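Local coordinates for amino acid ABC transporter, periplasmic amino acid-binding protein (Brucella ovis, PDB 4Z9N), which binds glutathione in the periplasm and probably delivers it, or related amino acid compounds, to a membrane ABC transporter for import, at residues L30-P35 and S42-D47; Q112-N117 and E206-E211; E294-N299 and L306-G311. All coordinates share one frame; numbering follows the deposited sequence.

Contact 1: L30-P35 and S42-D47; sequences LGFASP and SGFDVD
Phe32 lays one face of its ring under CB of Phe44, and the two side chains run side by side, pointing the same way. Their ring centroids are 5.7 Å apart and the planes meet at 57°, an oblique pairing; the closest carbons are Phe32 CE2 and Phe44 CD2, at 3.9 Å. Phe32 CG is anti to its carbonyl carbon (chi1 -83°), which swings the ring beside the helix start and brings its edge near Asp45 OD2. That carboxylate is held elsewhere, by Asn88 N and Asn107 ND2, so the ring meets an oxygen already anchored.

The backbone does the binding. Gly43 is the N-cap of helix 44-57, and the first turn of that helix offers amide hydrogens that carbonyls of 30-35 accept: Phe44 N bonds to Gly31 O at 2.8 Å, while Phe32 O receives weak bonds from Asp45 N and Val46 N. Gly43, with phi 138° and no side chain, lets Phe32 O come within 3.3 Å of its CA. Beyond it, Ser34 and Ser42 form an antiparallel hydrogen-bonded pair, with Ser34 N to Ser42 O at 2.9 Å and Ser42 N to Ser34 O at 3.1 Å. A water joins Ser34 O to Ser42 OG on the more exposed side. Inside, Ala33 is small enough to let its CB meet Val46 CG2 at 3.7 Å. Phe32 and Ala33 also form a classic beta bulge.

This hairpin-to-helix connection lies near the pocket without Phe32 touching the ligand: its side chain is about 8 Å from bound glutathione. Carbonyl oxygens directed at the amino end of a helix satisfy amides that have no partner in the preceding turn, and their partial negative charge probably interacts favourably with the helix dipole.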
ATOM      1  N   LEU D  30     -12.130  -3.514  22.635  1.00 22.90           N
ATOM      2  CA  LEU D  30     -12.948  -4.638  22.185  1.00 23.49           C
ATOM      3  C   LEU D  30     -12.922  -4.741  20.672  1.00 22.16           C
ATOM      4  O   LEU D  30     -13.100  -3.746  19.973  1.00 21.15           O
ATOM      5  CB  LEU D  30     -14.392  -4.506  22.686  1.00 24.81           C
ATOM      6  CG  LEU D  30     -14.583  -4.676  24.195  1.00 26.59           C
ATOM      7  CD1 LEU D  30     -15.993  -4.291  24.632  1.00 27.88           C
ATOM      8  CD2 LEU D  30     -14.262  -6.108  24.620  1.00 28.21           C
ATOM      9  N   GLY D  31     -12.685  -5.950  20.175  1.00 22.33           N
ATOM     10  CA  GLY D  31     -12.671  -6.195  18.744  1.00 21.26           C
ATOM     11  C   GLY D  31     -11.270  -6.155  18.180  1.00 22.31           C
ATOM     12  O   GLY D  31     -10.962  -6.839  17.214  1.00 19.67           O
ATOM     13  N   PHE D  32     -10.403  -5.368  18.806  1.00 21.09           N
ATOM     14  CA  PHE D  32      -9.059  -5.212  18.288  1.00 21.01           C
ATOM     15  C   PHE D  32      -7.994  -5.879  19.150  1.00 21.34           C
ATOM     16  O   PHE D  32      -7.153  -6.599  18.627  1.00 19.11           O
ATOM     17  CB  PHE D  32      -8.772  -3.729  18.086  1.00 18.94           C
ATOM     18  CG  PHE D  32      -9.315  -3.236  16.792  1.00 21.85           C
ATOM     19  CD1 PHE D  32     -10.661  -2.916  16.673  1.00 23.40           C
ATOM     20  CD2 PHE D  32      -8.519  -3.216  15.662  1.00 21.94           C
ATOM     21  CE1 PHE D  32     -11.179  -2.499  15.455  1.00 21.04           C
ATOM     22  CE2 PHE D  32      -9.033  -2.810  14.435  1.00 22.95           C
ATOM     23  CZ  PHE D  32     -10.370  -2.457  14.337  1.00 22.41           C
ATOM     24  N   ALA D  33      -8.024  -5.647  20.458  1.00 21.81           N
ATOM     25  CA  ALA D  33      -7.082  -6.316  21.353  1.00 22.40           C
ATOM     26  C   ALA D  33      -7.546  -6.167  22.780  1.00 22.39           C
ATOM     27  O   ALA D  33      -7.559  -5.062  23.329  1.00 24.82           O
ATOM     28  CB  ALA D  33      -5.679  -5.758  21.201  1.00 20.33           C
ATOM     29  N   SER D  34      -7.928  -7.287  23.369  1.00 23.68           N
ATOM     30  CA  SER D  34      -8.501  -7.289  24.701  1.00 25.24           C
ATOM     31  C   SER D  34      -8.173  -8.592  25.412  1.00 28.20           C
ATOM     32  O   SER D  34      -8.311  -9.665  24.828  1.00 26.79           O
ATOM     33  CB  SER D  34     -10.011  -7.083  24.622  1.00 28.05           C
ATOM     34  OG  SER D  34     -10.551  -6.827  25.902  1.00 35.32           O
ATOM     35  N   PRO D  35      -7.728  -8.499  26.676  1.00 29.86           N
ATOM     36  CA  PRO D  35      -7.453  -9.689  27.486  1.00 30.62           C
ATOM     37  C   PRO D  35      -8.654 -10.094  28.316  1.00 31.27           C
ATOM     38  O   PRO D  35      -9.391  -9.223  28.773  1.00 33.90           O
ATOM     39  CB  PRO D  35      -6.306  -9.231  28.388  1.00 31.94           C
ATOM     40  CG  PRO D  35      -6.606  -7.772  28.616  1.00 31.87           C
ATOM     41  CD  PRO D  35      -7.325  -7.263  27.375  1.00 32.79           C
ATOM     42  N   SER D  42      -7.459 -11.678  22.686  1.00 25.72           N
ATOM     43  CA  SER D  42      -8.169 -11.869  21.430  1.00 25.04           C
ATOM     44  C   SER D  42      -8.425 -10.514  20.778  1.00 23.60           C
ATOM     45  O   SER D  42      -8.325  -9.468  21.430  1.00 23.39           O
ATOM     46  CB  SER D  42      -9.489 -12.613  21.644  1.00 27.38           C
ATOM     47  OG  SER D  42     -10.401 -11.824  22.386  1.00 29.56           O
ATOM     48  N   GLY D  43      -8.761 -10.548  19.495  1.00 22.73           N
ATOM     49  CA  GLY D  43      -9.005  -9.339  18.725  1.00 21.42           C
ATOM     50  C   GLY D  43      -8.401  -9.369  17.321  1.00 20.94           C
ATOM     51  O   GLY D  43      -7.629 -10.270  16.976  1.00 20.33           O
ATOM     52  N   PHE D  44      -8.762  -8.373  16.516  1.00 19.23           N
ATOM     53  CA  PHE D  44      -8.321  -8.256  15.121  1.00 21.65           C
ATOM     54  C   PHE D  44      -6.801  -8.071  15.035  1.00 22.65           C
ATOM     55  O   PHE D  44      -6.122  -8.797  14.299  1.00 19.70           O
ATOM     56  CB  PHE D  44      -9.051  -7.082  14.448  1.00 20.03           C
ATOM     57  CG  PHE D  44      -8.719  -6.883  12.985  1.00 16.55           C
ATOM     58  CD1 PHE D  44      -9.438  -7.541  11.996  1.00 25.33           C
ATOM     59  CD2 PHE D  44      -7.713  -5.996  12.602  1.00 15.70           C
ATOM     60  CE1 PHE D  44      -9.145  -7.345  10.645  1.00 25.52           C
ATOM     61  CE2 PHE D  44      -7.421  -5.788  11.241  1.00 16.39           C
ATOM     62  CZ  PHE D  44      -8.143  -6.468  10.270  1.00 15.27           C
ATOM     63  N   ASP D  45      -6.268  -7.109  15.790  1.00 17.41           N
ATOM     64  CA  ASP D  45      -4.820  -6.909  15.813  1.00 17.49           C
ATOM     65  C   ASP D  45      -4.131  -8.077  16.521  1.00 20.57           C
ATOM     66  O   ASP D  45      -3.044  -8.479  16.129  1.00 17.87           O
ATOM     67  CB  ASP D  45      -4.448  -5.585  16.490  1.00 16.86           C
ATOM     68  CG  ASP D  45      -4.628  -4.386  15.574  1.00 17.05           C
ATOM     69  OD1 ASP D  45      -4.690  -4.595  14.343  1.00 18.27           O
ATOM     70  OD2 ASP D  45      -4.699  -3.237  16.090  1.00 18.07           O
ATOM     71  N   VAL D  46      -4.757  -8.620  17.565  1.00 18.95           N
ATOM     72  CA  VAL D  46      -4.201  -9.807  18.215  1.00 19.95           C
ATOM     73  C   VAL D  46      -4.017 -10.952  17.214  1.00 22.41           C
ATOM     74  O   VAL D  46      -2.965 -11.606  17.188  1.00 20.24           O
ATOM     75  CB  VAL D  46      -5.077 -10.251  19.398  1.00 21.21           C
ATOM     76  CG1 VAL D  46      -4.770 -11.702  19.789  1.00 22.38           C
ATOM     77  CG2 VAL D  46      -4.848  -9.303  20.591  1.00 21.49           C
ATOM     78  N   ASP D  47      -5.028 -11.199  16.381  1.00 20.43           N
ATOM     79  CA  ASP D  47      -4.921 -12.300  15.425  1.00 23.54           C
ATOM     80  C   ASP D  47      -3.801 -12.042  14.408  1.00 23.80           C
ATOM     81  O   ASP D  47      -3.168 -12.980  13.916  1.00 19.53           O
ATOM     82  CB  ASP D  47      -6.246 -12.545  14.679  1.00 20.21           C
ATOM     83  CG  ASP D  47      -7.250 -13.350  15.498  1.00 24.96           C
ATOM     84  OD1 ASP D  47      -8.438 -13.365  15.113  1.00 25.81           O
ATOM     85  OD2 ASP D  47      -6.864 -13.941  16.537  1.00 25.97           O
TER
HETATM   86  O   HOH W   1     -11.584  -8.202  21.446  1.00 39.37           O
HETATM   87  O   HOH W   2      -9.559 -12.365  25.219  1.00 29.89           O

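Contact 2: Q112-N117 and E206-E211; sequences QGFMIN and EIISKE
With CG anti to the backbone N (chi1 177°) and the chain extended beyond it, Gln112 reaches across Ile208, whose chi1 of 70° sets CG1 between its own N and carbonyl carbon, which lays CG1 and CD1 against CB, CG and CD of Gln112. In the mixed sheet of this periplasmic-binding-protein fold, the contact joins the long strand 101-117 to the loop between strands 201-203 and 211-218, beside the ligand pocket that Glu211 reaches. CD1 of Ile208 touches both the amide, 3.7 Å from Gln112 NE2, and the ring, 3.9 Å from Phe114 CE1, while CG2 lies at the ring edge, in its plane.

Two hydrogen bonds cross, one backbone to backbone, Ile208 N to Gln112 O at 2.9 Å and in the carbonyl plane, the other from Gln112 N to the side-chain hydroxyl Ser209 OG at 3.0 Å. A serine suits this place because its hydroxyl accepts from the strand and donates to Glu211 OE2. The amide of Gln112 is held beyond the contact by Thr182, Thr143 and Asn146, and Glu211 OE1 is bound by Thr90 and Thr142. The serine thus probably acts as a second-shell group steadying Glu211, whose side chain touches glutathione. Lys210 turns the other way, to a salt bridge with Glu240 of the second subunit.

Between Phe114 N and Glu206 O a water accepts from the first at 2.9 Å and lies unusually close to the second.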
ATOM      1  N   GLN D 112     -11.143   9.152  11.424  1.00 11.23           N
ATOM      2  CA  GLN D 112     -11.600   9.664  12.726  1.00 13.98           C
ATOM      3  C   GLN D 112     -13.059  10.103  12.701  1.00 14.37           C
ATOM      4  O   GLN D 112     -13.506  10.741  11.741  1.00 15.22           O
ATOM      5  CB  GLN D 112     -10.720  10.835  13.159  1.00 12.76           C
ATOM      6  CG  GLN D 112     -11.118  11.504  14.463  1.00 11.89           C
ATOM      7  CD  GLN D 112     -10.049  12.467  14.935  1.00 15.44           C
ATOM      8  OE1 GLN D 112      -8.930  12.469  14.416  1.00 13.98           O
ATOM      9  NE2 GLN D 112     -10.380  13.300  15.927  1.00 14.58           N
ATOM     10  N   GLY D 113     -13.795   9.771  13.764  1.00 13.17           N
ATOM     11  CA  GLY D 113     -15.182  10.171  13.886  1.00 15.59           C
ATOM     12  C   GLY D 113     -15.525  10.635  15.290  1.00 16.23           C
ATOM     13  O   GLY D 113     -14.643  10.746  16.158  1.00 16.25           O
ATOM     14  N   PHE D 114     -16.804  10.932  15.494  1.00 17.77           N
ATOM     15  CA  PHE D 114     -17.333  11.432  16.764  1.00 17.94           C
ATOM     16  C   PHE D 114     -18.532  10.614  17.219  1.00 17.92           C
ATOM     17  O   PHE D 114     -19.363  10.225  16.405  1.00 19.76           O
ATOM     18  CB  PHE D 114     -17.753  12.899  16.639  1.00 17.28           C
ATOM     19  CG  PHE D 114     -16.624  13.821  16.335  1.00 17.73           C
ATOM     20  CD1 PHE D 114     -16.247  14.061  15.016  1.00 18.70           C
ATOM     21  CD2 PHE D 114     -15.915  14.420  17.364  1.00 18.12           C
ATOM     22  CE1 PHE D 114     -15.197  14.903  14.732  1.00 18.03           C
ATOM     23  CE2 PHE D 114     -14.854  15.268  17.092  1.00 18.96           C
ATOM     24  CZ  PHE D 114     -14.496  15.508  15.770  1.00 18.92           C
ATOM     25  N   MET D 115     -18.626  10.370  18.521  1.00 18.46           N
ATOM     26  CA  MET D 115     -19.758   9.627  19.083  1.00 19.86           C
ATOM     27  C   MET D 115     -20.439  10.445  20.175  1.00 20.96           C
ATOM     28  O   MET D 115     -19.759  11.105  20.969  1.00 21.88           O
ATOM     29  CB  MET D 115     -19.283   8.283  19.631  1.00 22.18           C
ATOM     30  CG  MET D 115     -20.400   7.370  20.138  1.00 22.65           C
ATOM     31  SD  MET D 115     -19.791   5.687  20.415  1.00 21.69           S
ATOM     32  CE  MET D 115     -18.688   5.945  21.805  1.00 20.71           C
ATOM     33  N   ILE D 116     -21.772  10.403  20.206  1.00 22.46           N
ATOM     34  CA  ILE D 116     -22.553  11.079  21.238  1.00 26.26           C
ATOM     35  C   ILE D 116     -23.582  10.134  21.828  1.00 29.87           C
ATOM     36  O   ILE D 116     -23.932   9.117  21.227  1.00 25.69           O
ATOM     37  CB  ILE D 116     -23.276  12.329  20.700  1.00 26.33           C
ATOM     38  CG1 ILE D 116     -24.209  11.941  19.547  1.00 30.21           C
ATOM     39  CG2 ILE D 116     -22.286  13.406  20.285  1.00 23.07           C
ATOM     40  CD1 ILE D 116     -25.296  12.939  19.263  1.00 33.36           C
ATOM     41  N   ASN D 117     -24.085  10.495  23.000  1.00 26.62           N
ATOM     42  CA  ASN D 117     -25.248   9.828  23.557  1.00 28.54           C
ATOM     43  C   ASN D 117     -26.465  10.545  23.005  1.00 29.87           C
ATOM     44  O   ASN D 117     -26.753  11.675  23.400  1.00 34.16           O
ATOM     45  CB  ASN D 117     -25.225   9.858  25.086  1.00 33.51           C
ATOM     46  CG  ASN D 117     -26.371   9.075  25.696  1.00 31.50           C
ATOM     47  OD1 ASN D 117     -27.512   9.186  25.256  1.00 35.13           O
ATOM     48  ND2 ASN D 117     -26.063   8.247  26.686  1.00 33.54           N
ATOM     49  N   GLU D 206     -19.823  12.106  10.050  1.00 19.75           N
ATOM     50  CA  GLU D 206     -18.587  12.734   9.568  1.00 21.22           C
ATOM     51  C   GLU D 206     -17.318  11.919   9.849  1.00 21.70           C
ATOM     52  O   GLU D 206     -17.114  11.410  10.957  1.00 22.47           O
ATOM     53  CB  GLU D 206     -18.431  14.132  10.183  1.00 25.22           C
ATOM     54  CG  GLU D 206     -19.352  15.207   9.587  1.00 28.81           C
ATOM     55  CD  GLU D 206     -20.780  15.147  10.111  1.00 26.81           C
ATOM     56  OE1 GLU D 206     -21.056  14.363  11.044  1.00 23.34           O
ATOM     57  OE2 GLU D 206     -21.631  15.904   9.585  1.00 28.79           O
ATOM     58  N   ILE D 207     -16.471  11.810   8.828  1.00 16.19           N
ATOM     59  CA  ILE D 207     -15.142  11.218   8.958  1.00 15.20           C
ATOM     60  C   ILE D 207     -14.143  12.298   8.633  1.00 15.97           C
ATOM     61  O   ILE D 207     -14.143  12.799   7.509  1.00 17.84           O
ATOM     62  CB  ILE D 207     -14.971  10.013   8.035  1.00 23.18           C
ATOM     63  CG1 ILE D 207     -15.978   8.928   8.418  1.00 27.46           C
ATOM     64  CG2 ILE D 207     -13.509   9.523   8.047  1.00 22.49           C
ATOM     65  CD1 ILE D 207     -16.110   7.832   7.406  1.00 33.73           C
ATOM     66  N   ILE D 208     -13.291  12.668   9.594  1.00 14.18           N
ATOM     67  CA  ILE D 208     -12.508  13.884   9.430  1.00 16.19           C
ATOM     68  C   ILE D 208     -11.028  13.643   9.151  1.00 19.21           C
ATOM     69  O   ILE D 208     -10.264  14.596   9.092  1.00 17.04           O
ATOM     70  CB  ILE D 208     -12.648  14.813  10.664  1.00 15.67           C
ATOM     71  CG1 ILE D 208     -11.945  14.222  11.888  1.00 16.45           C
ATOM     72  CG2 ILE D 208     -14.121  15.082  10.964  1.00 16.11           C
ATOM     73  CD1 ILE D 208     -11.702  15.238  13.023  1.00 17.75           C
ATOM     74  N   SER D 209     -10.620  12.390   8.968  1.00 12.61           N
ATOM     75  CA  SER D 209      -9.203  12.107   8.723  1.00 13.46           C
ATOM     76  C   SER D 209      -9.038  10.774   8.032  1.00 15.95           C
ATOM     77  O   SER D 209      -9.963   9.968   8.011  1.00 14.04           O
ATOM     78  CB  SER D 209      -8.423  12.082  10.031  1.00 17.09           C
ATOM     79  OG  SER D 209      -8.773  10.919  10.763  1.00 13.57           O
ATOM     80  N   LYS D 210      -7.847  10.557   7.482  1.00 12.71           N
ATOM     81  CA  LYS D 210      -7.414   9.232   7.064  1.00 10.90           C
ATOM     82  C   LYS D 210      -6.604   8.599   8.190  1.00 10.81           C
ATOM     83  O   LYS D 210      -5.657   9.213   8.702  1.00 11.56           O
ATOM     84  CB  LYS D 210      -6.568   9.314   5.790  1.00 10.51           C
ATOM     85  CG  LYS D 210      -7.372   9.694   4.553  1.00 11.97           C
ATOM     86  CD  LYS D 210      -6.467   9.804   3.324  1.00 10.44           C
ATOM     87  CE  LYS D 210      -5.680  11.108   3.362  1.00 12.30           C
ATOM     88  NZ  LYS D 210      -5.016  11.317   2.007  1.00 10.87           N
ATOM     89  N   GLU D 211      -6.972   7.382   8.585  1.00 11.07           N
ATOM     90  CA  GLU D 211      -6.253   6.689   9.654  1.00 11.16           C
ATOM     91  C   GLU D 211      -5.936   5.257   9.237  1.00 11.58           C
ATOM     92  O   GLU D 211      -6.610   4.302   9.638  1.00 11.68           O
ATOM     93  CB  GLU D 211      -7.054   6.685  10.969  1.00 14.28           C
ATOM     94  CG  GLU D 211      -7.565   8.041  11.405  1.00 14.49           C
ATOM     95  CD  GLU D 211      -6.567   8.888  12.197  1.00 16.97           C
ATOM     96  OE1 GLU D 211      -5.447   8.427  12.521  1.00 13.01           O
ATOM     97  OE2 GLU D 211      -6.933  10.049  12.504  1.00 19.01           O
TER
HETATM   98  O   HOH W   3     -18.417  11.133  13.095  1.00 26.89           O

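Contact 3: E294-N299 and L306-G311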
ATOM      1  N   GLU D 294     -11.624 -13.937   7.407  1.00 18.41           N
ATOM      2  CA  GLU D 294     -11.982 -14.681   8.598  1.00 20.95           C
ATOM      3  C   GLU D 294     -11.574 -13.932   9.867  1.00 22.45           C
ATOM      4  O   GLU D 294     -12.321 -13.938  10.848  1.00 21.73           O
ATOM      5  CB  GLU D 294     -11.357 -16.068   8.566  1.00 20.45           C
ATOM      6  CG  GLU D 294     -11.847 -16.931   7.403  1.00 24.46           C
ATOM      7  CD  GLU D 294     -11.362 -18.349   7.528  1.00 26.11           C
ATOM      8  OE1 GLU D 294     -12.083 -19.177   8.149  1.00 29.37           O
ATOM      9  OE2 GLU D 294     -10.260 -18.639   7.020  1.00 22.12           O
ATOM     10  N   ILE D 295     -10.412 -13.278   9.836  1.00 20.87           N
ATOM     11  CA  ILE D 295      -9.956 -12.469  10.960  1.00 20.54           C
ATOM     12  C   ILE D 295     -10.895 -11.288  11.144  1.00 20.84           C
ATOM     13  O   ILE D 295     -11.279 -10.958  12.269  1.00 20.22           O
ATOM     14  CB  ILE D 295      -8.501 -11.990  10.757  1.00 16.97           C
ATOM     15  CG1 ILE D 295      -7.540 -13.182  10.756  1.00 22.93           C
ATOM     16  CG2 ILE D 295      -8.096 -10.985  11.830  1.00 16.77           C
ATOM     17  CD1 ILE D 295      -6.125 -12.803  10.321  1.00 23.45           C
ATOM     18  N   PHE D 296     -11.272 -10.664  10.033  1.00 16.99           N
ATOM     19  CA  PHE D 296     -12.179  -9.517  10.060  1.00 18.49           C
ATOM     20  C   PHE D 296     -13.521  -9.916  10.667  1.00 18.09           C
ATOM     21  O   PHE D 296     -14.000  -9.299  11.615  1.00 18.47           O
ATOM     22  CB  PHE D 296     -12.381  -8.946   8.642  1.00 16.27           C
ATOM     23  CG  PHE D 296     -13.051  -7.601   8.613  1.00 17.68           C
ATOM     24  CD1 PHE D 296     -14.417  -7.486   8.817  1.00 19.49           C
ATOM     25  CD2 PHE D 296     -12.314  -6.447   8.375  1.00 19.68           C
ATOM     26  CE1 PHE D 296     -15.035  -6.248   8.800  1.00 20.10           C
ATOM     27  CE2 PHE D 296     -12.927  -5.209   8.351  1.00 14.54           C
ATOM     28  CZ  PHE D 296     -14.285  -5.107   8.569  1.00 15.38           C
ATOM     29  N   GLU D 297     -14.128 -10.968  10.128  1.00 18.93           N
ATOM     30  CA  GLU D 297     -15.479 -11.316  10.534  1.00 22.52           C
ATOM     31  C   GLU D 297     -15.617 -11.751  11.995  1.00 22.90           C
ATOM     32  O   GLU D 297     -16.584 -11.373  12.663  1.00 24.52           O
ATOM     33  CB  GLU D 297     -16.015 -12.413   9.614  1.00 25.58           C
ATOM     34  CG  GLU D 297     -16.419 -11.857   8.254  1.00 33.39           C
ATOM     35  CD  GLU D 297     -17.462 -10.753   8.383  1.00 33.71           C
ATOM     36  OE1 GLU D 297     -18.433 -10.956   9.139  1.00 38.09           O
ATOM     37  OE2 GLU D 297     -17.319  -9.688   7.748  1.00 25.14           O
ATOM     38  N   ARG D 298     -14.673 -12.543  12.498  1.00 22.17           N
ATOM     39  CA  ARG D 298     -14.814 -13.089  13.845  1.00 25.73           C
ATOM     40  C   ARG D 298     -14.580 -12.018  14.908  1.00 24.51           C
ATOM     41  O   ARG D 298     -15.050 -12.145  16.040  1.00 25.16           O
ATOM     42  CB  ARG D 298     -13.847 -14.263  14.061  1.00 30.20           C
ATOM     43  CG  ARG D 298     -12.418 -13.855  14.429  1.00 31.05           C
ATOM     44  CD  ARG D 298     -11.587 -15.050  14.873  1.00 31.94           C
ATOM     45  NE  ARG D 298     -11.483 -16.037  13.805  1.00 34.95           N
ATOM     46  CZ  ARG D 298     -10.403 -16.221  13.053  1.00 32.56           C
ATOM     47  NH1 ARG D 298      -9.299 -15.516  13.271  1.00 23.66           N
ATOM     48  NH2 ARG D 298     -10.414 -17.142  12.100  1.00 34.63           N
ATOM     49  N   ASN D 299     -13.848 -10.970  14.544  1.00 21.11           N
ATOM     50  CA  ASN D 299     -13.457  -9.958  15.523  1.00 20.84           C
ATOM     51  C   ASN D 299     -14.271  -8.676  15.446  1.00 20.46           C
ATOM     52  O   ASN D 299     -14.649  -8.122  16.475  1.00 21.06           O
ATOM     53  CB  ASN D 299     -11.982  -9.613  15.347  1.00 19.70           C
ATOM     54  CG  ASN D 299     -11.073 -10.724  15.803  1.00 20.31           C
ATOM     55  OD1 ASN D 299     -11.080 -11.100  16.976  1.00 21.45           O
ATOM     56  ND2 ASN D 299     -10.268 -11.242  14.887  1.00 19.66           N
ATOM     57  N   LEU D 306     -19.514  -6.068  17.047  1.00 23.91           N
ATOM     58  CA  LEU D 306     -19.287  -4.744  16.463  1.00 22.65           C
ATOM     59  C   LEU D 306     -20.062  -4.545  15.154  1.00 22.45           C
ATOM     60  O   LEU D 306     -20.589  -3.457  14.902  1.00 25.89           O
ATOM     61  CB  LEU D 306     -17.783  -4.506  16.238  1.00 21.19           C
ATOM     62  CG  LEU D 306     -16.956  -4.246  17.510  1.00 23.78           C
ATOM     63  CD1 LEU D 306     -16.685  -5.522  18.326  1.00 25.85           C
ATOM     64  CD2 LEU D 306     -15.642  -3.574  17.150  1.00 22.21           C
ATOM     65  N   LYS D 307     -20.118  -5.584  14.320  1.00 22.56           N
ATOM     66  CA  LYS D 307     -20.897  -5.545  13.070  1.00 26.91           C
ATOM     67  C   LYS D 307     -20.446  -4.446  12.099  1.00 24.40           C
ATOM     68  O   LYS D 307     -21.276  -3.780  11.475  1.00 21.55           O
ATOM     69  CB  LYS D 307     -22.394  -5.354  13.365  1.00 24.21           C
ATOM     70  CG  LYS D 307     -22.969  -6.260  14.444  1.00 40.03           C
ATOM     71  CD  LYS D 307     -23.065  -7.696  13.995  1.00 42.91           C
ATOM     72  CE  LYS D 307     -23.870  -8.515  15.003  1.00 42.23           C
ATOM     73  NZ  LYS D 307     -23.477  -9.949  14.974  1.00 40.35           N
ATOM     74  N   ILE D 308     -19.135  -4.253  11.980  1.00 19.95           N
ATOM     75  CA  ILE D 308     -18.574  -3.307  11.017  1.00 19.46           C
ATOM     76  C   ILE D 308     -18.588  -3.885   9.596  1.00 19.41           C
ATOM     77  O   ILE D 308     -18.192  -5.024   9.384  1.00 19.99           O
ATOM     78  CB  ILE D 308     -17.150  -2.921  11.422  1.00 19.01           C
ATOM     79  CG1 ILE D 308     -17.155  -2.289  12.825  1.00 18.41           C
ATOM     80  CG2 ILE D 308     -16.515  -2.026  10.363  1.00 21.62           C
ATOM     81  CD1 ILE D 308     -15.747  -1.847  13.306  1.00 20.81           C
ATOM     82  N   ALA D 309     -19.042  -3.106   8.621  1.00 18.31           N
ATOM     83  CA  ALA D 309     -19.041  -3.579   7.233  1.00 22.91           C
ATOM     84  C   ALA D 309     -17.621  -3.515   6.688  1.00 20.24           C
ATOM     85  O   ALA D 309     -16.824  -2.691   7.143  1.00 17.91           O
ATOM     86  CB  ALA D 309     -19.975  -2.753   6.376  1.00 22.29           C
ATOM     87  N   ARG D 310     -17.302  -4.382   5.728  1.00 16.68           N
ATOM     88  CA  ARG D 310     -15.940  -4.406   5.154  1.00 15.54           C
ATOM     89  C   ARG D 310     -15.529  -3.022   4.641  1.00 18.26           C
ATOM     90  O   ARG D 310     -14.447  -2.527   4.964  1.00 17.83           O
ATOM     91  CB  ARG D 310     -15.843  -5.441   4.021  1.00 15.71           C
ATOM     92  CG  ARG D 310     -15.784  -6.913   4.493  1.00 19.62           C
ATOM     93  CD  ARG D 310     -14.514  -7.259   5.282  1.00 18.79           C
ATOM     94  NE  ARG D 310     -13.321  -7.315   4.432  1.00 16.04           N
ATOM     95  CZ  ARG D 310     -12.867  -8.412   3.830  1.00 14.87           C
ATOM     96  NH1 ARG D 310     -13.505  -9.579   3.961  1.00 15.91           N
ATOM     97  NH2 ARG D 310     -11.777  -8.343   3.080  1.00 14.09           N
ATOM     98  N   GLY D 311     -16.402  -2.398   3.859  1.00 15.88           N
ATOM     99  CA  GLY D 311     -16.149  -1.055   3.364  1.00 18.00           C
ATOM    100  C   GLY D 311     -14.809  -0.912   2.673  1.00 17.83           C
ATOM    101  O   GLY D 311     -14.518  -1.621   1.714  1.00 15.35           O
TER
HETATM  102  O   HOH W   4     -15.891 -10.462   5.331  1.00 21.24           O
HETATM  103  O   HOH W   5     -18.770  -7.413   7.673  1.00 34.69           O
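One face of the Phe296 ring carries CD of Arg310, 3.5 Å from the centroid and only 11° off the ring normal, a CH-pi contact over the centre; at the edge, in the ring plane, sits Ile308 O, 3.4 Å from CE1. Arg310 takes this position because its chain bends at chi2 and chi3, which brings CD, one methylene, over the ring. Its guanidinium plane is turned 31° from the ring, and CZ stands 5.2 Å from the centroid, so any cation-pi attraction is weak. The contact is thus chiefly that of a single methylene on an aromatic face, with the charged end carried past it, for which a long side chain with a polar end is well suited.

That polar end is directed to Glu239, with which NH1 makes a salt bridge, and NE bonds to Asn313 O. Glu297 reaches the same loop through water: OE2 takes one water shared with Arg310 NH1, at 2.9 Å from each, and a second, 2.7 Å away, that also donates to Ile308 O. Its other oxygen goes to Ser302. Ile308 CG2 approaches Phe296 CZ at 4.2 Å, and Leu306 CD1 rests near Asn299 O.

The loop 306-311 therefore lies against the C-terminal end of the short helix 292-299. Phe296 also packs on Phe44 of helix 44-57 and on Tyr108 of strand 101-117, and Leu306 and Ile308 both touch Tyr189 of helix 185-192.

Contact 1 is the most buried of the three and nearest the centre of the chain; contacts 2 and 3 are partly buried. Contacts 1 and 3 touch, since Asp47 OD1 probably takes a hydrogen bond from Asn299 ND2 and makes a salt bridge with Arg298 NH1, tying helix 44-57 to helix 292-299. Contact 2 stands apart, its nearest atoms about 9 Å from contact 1 and about 10 Å from contact 3, although strand 101-117 supplies neighbours to both others. Their chemistry differs accordingly: direct backbone bonds at a helix start in contact 1, a strand-to-loop join mixing backbone and hydroxyl in contact 2, and ring packing with water bridges in contact 3.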